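Local coordinates for Non-structural protein NS1 (Murine minute virus, PDB 4R94) that nicks the viral replication origin with its N-terminal endonuclease domain and unwinds DNA as an ATP-driven helicase to initiate and direct viral DNA replication, at residues Thr184-Lys189 / Lys199-Gly204. Numbering follows the deposited sequence.
Sequences TLLTYK and KCVLFG
K199 lies between L186 and Y188, its aliphatic chain lining one face of the tyrosine ring and its backbone tied to the leucine. The methylene CG sits over that face, 3.8 Å from the ring centroid and 15° off the normal, a CH-pi contact; CB and CD flank it above the ring, and Y188 CE1 also comes within 3.6 Å of K199 CA. With CG anti to the backbone N (chi1 -178°) and the rest extended, the lysine runs across the tyrosine side chain at about a right angle. K199 N donates to L186 O at 3.0 Å, nearly straight at the hydrogen (171°). A water donates to both L186 O and K199 O, so L186 O accepts two bonds; a second water, separately, links Y188 OH with C200 N, which donates to it. Toward the buried V201, L186 CD2 meets V201 CG1 at 3.6 Å; it also lies 3.9 Å from K199 CD. L186 and V201 also bond through their backbones to S27 and V25 of strand 24-31, so both chain segments border the same strand of the nuclease domain's central sheet. The metal ligand H129 lies about 8 Å from L186, side chain to side chain. One direct backbone bond, two water bridges and a lysine chain laid over a tyrosine face join the two ends of the loop holding origin-binding residues 191-195, consistent with a closed but partly solvent-mediated loop base.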
loop_
_atom_site.group_PDB
_atom_site.type_symbol
_atom_site.label_atom_id
_atom_site.label_comp_id
_atom_site.label_asym_id
_atom_site.label_seq_id
_atom_site.Cartn_x
_atom_site.Cartn_y
_atom_site.Cartn_z
ATOM N N THR A 184 -1.058 -9.309 -4.732
ATOM C CA THR A 184 -2.160 -9.744 -5.590
ATOM C C THR A 184 -2.519 -8.653 -6.602
ATOM O O THR A 184 -2.265 -7.472 -6.370
ATOM C CB THR A 184 -3.413 -10.115 -4.776
ATOM O OG1 THR A 184 -3.920 -8.968 -4.083
ATOM C CG2 THR A 184 -3.113 -11.214 -3.779
ATOM N N LEU A 185 -3.126 -9.074 -7.712
ATOM C CA LEU A 185 -3.586 -8.188 -8.776
ATOM C C LEU A 185 -5.085 -8.396 -8.984
ATOM O O LEU A 185 -5.539 -9.535 -9.074
ATOM C CB LEU A 185 -2.819 -8.483 -10.067
ATOM C CG LEU A 185 -3.376 -7.895 -11.363
ATOM C CD1 LEU A 185 -3.115 -6.397 -11.444
ATOM C CD2 LEU A 185 -2.779 -8.655 -12.549
ATOM N N LEU A 186 -5.842 -7.311 -9.052
ATOM C CA LEU A 186 -7.288 -7.413 -9.278
ATOM C C LEU A 186 -7.563 -7.970 -10.668
ATOM O O LEU A 186 -7.033 -7.469 -11.661
ATOM C CB LEU A 186 -7.971 -6.054 -9.128
ATOM C CG LEU A 186 -9.501 -6.147 -9.238
ATOM C CD1 LEU A 186 -10.059 -6.861 -8.018
ATOM C CD2 LEU A 186 -10.119 -4.762 -9.390
ATOM N N THR A 187 -8.411 -8.994 -10.727
ATOM C CA THR A 187 -8.814 -9.575 -12.005
ATOM C C THR A 187 -10.328 -9.648 -12.032
ATOM O O THR A 187 -10.970 -9.485 -11.006
ATOM C CB THR A 187 -8.244 -10.990 -12.220
ATOM O OG1 THR A 187 -8.618 -11.834 -11.119
ATOM C CG2 THR A 187 -6.726 -10.956 -12.340
ATOM N N TYR A 188 -10.895 -9.882 -13.204
ATOM C CA TYR A 188 -12.306 -10.220 -13.244
ATOM C C TYR A 188 -12.547 -11.584 -12.589
ATOM O O TYR A 188 -11.685 -12.470 -12.645
ATOM C CB TYR A 188 -12.814 -10.217 -14.684
ATOM C CG TYR A 188 -12.765 -8.852 -15.306
ATOM C CD1 TYR A 188 -11.611 -8.403 -15.948
ATOM C CD2 TYR A 188 -13.854 -7.994 -15.226
ATOM C CE1 TYR A 188 -11.552 -7.147 -16.507
ATOM C CE2 TYR A 188 -13.804 -6.734 -15.780
ATOM C CZ TYR A 188 -12.658 -6.324 -16.427
ATOM O OH TYR A 188 -12.611 -5.074 -16.976
ATOM N N LYS A 189 -13.709 -11.741 -11.960
ATOM C CA LYS A 189 -14.101 -13.027 -11.375
ATOM C C LYS A 189 -14.002 -14.145 -12.424
ATOM O O LYS A 189 -14.332 -13.941 -13.595
ATOM C CB LYS A 189 -15.527 -12.954 -10.804
ATOM C CG LYS A 189 -15.708 -12.006 -9.616
ATOM C CD LYS A 189 -17.145 -12.024 -9.062
ATOM C CE LYS A 189 -18.131 -11.384 -10.031
ATOM N NZ LYS A 189 -19.548 -11.393 -9.546
ATOM N N LYS A 199 -8.136 -6.660 -14.293
ATOM C CA LYS A 199 -9.251 -5.707 -14.189
ATOM C C LYS A 199 -8.735 -4.339 -13.752
ATOM O O LYS A 199 -8.472 -4.115 -12.569
ATOM C CB LYS A 199 -10.307 -6.211 -13.198
ATOM C CG LYS A 199 -11.547 -5.300 -13.054
ATOM C CD LYS A 199 -12.602 -5.961 -12.191
ATOM C CE LYS A 199 -13.778 -5.019 -11.952
ATOM N NZ LYS A 199 -14.666 -5.554 -10.894
ATOM N N CYS A 200 -8.589 -3.424 -14.699
ATOM C CA CYS A 200 -8.189 -2.076 -14.351
ATOM C C CYS A 200 -9.352 -1.379 -13.659
ATOM O O CYS A 200 -10.530 -1.720 -13.873
ATOM C CB CYS A 200 -7.730 -1.312 -15.587
ATOM S SG CYS A 200 -6.230 -2.023 -16.321
ATOM N N VAL A 201 -9.026 -0.431 -12.793
ATOM C CA VAL A 201 -10.057 0.343 -12.130
ATOM C C VAL A 201 -9.886 1.801 -12.492
ATOM O O VAL A 201 -8.871 2.185 -13.082
ATOM C CB VAL A 201 -10.027 0.160 -10.603
ATOM C CG1 VAL A 201 -10.205 -1.309 -10.243
ATOM C CG2 VAL A 201 -8.725 0.690 -10.021
ATOM N N LEU A 202 -10.889 2.607 -12.161
ATOM C CA LEU A 202 -10.836 4.034 -12.438
ATOM C C LEU A 202 -10.298 4.776 -11.213
ATOM O O LEU A 202 -10.924 4.769 -10.138
ATOM C CB LEU A 202 -12.228 4.561 -12.840
ATOM C CG LEU A 202 -12.786 4.032 -14.166
ATOM C CD1 LEU A 202 -14.017 4.843 -14.565
ATOM C CD2 LEU A 202 -11.765 4.046 -15.279
ATOM N N PHE A 203 -9.143 5.419 -11.400
ATOM C CA PHE A 203 -8.343 5.998 -10.326
ATOM C C PHE A 203 -9.112 6.949 -9.403
ATOM O O PHE A 203 -9.310 6.656 -8.228
ATOM C CB PHE A 203 -7.145 6.713 -10.945
ATOM C CG PHE A 203 -6.122 7.195 -9.955
ATOM C CD1 PHE A 203 -5.209 6.315 -9.383
ATOM C CD2 PHE A 203 -6.023 8.548 -9.658
ATOM C CE1 PHE A 203 -4.233 6.774 -8.493
ATOM C CE2 PHE A 203 -5.050 9.016 -8.775
ATOM C CZ PHE A 203 -4.157 8.126 -8.186
ATOM N N GLY A 204 -9.540 8.092 -9.931
ATOM C CA GLY A 204 -10.230 9.076 -9.112
ATOM C C GLY A 204 -11.497 8.533 -8.469
ATOM O O GLY A 204 -11.741 8.762 -7.289
HETATM O O HOH W 1 -5.814 -4.522 -11.692
HETATM O O HOH W 2 -9.876 -3.927 -17.277
#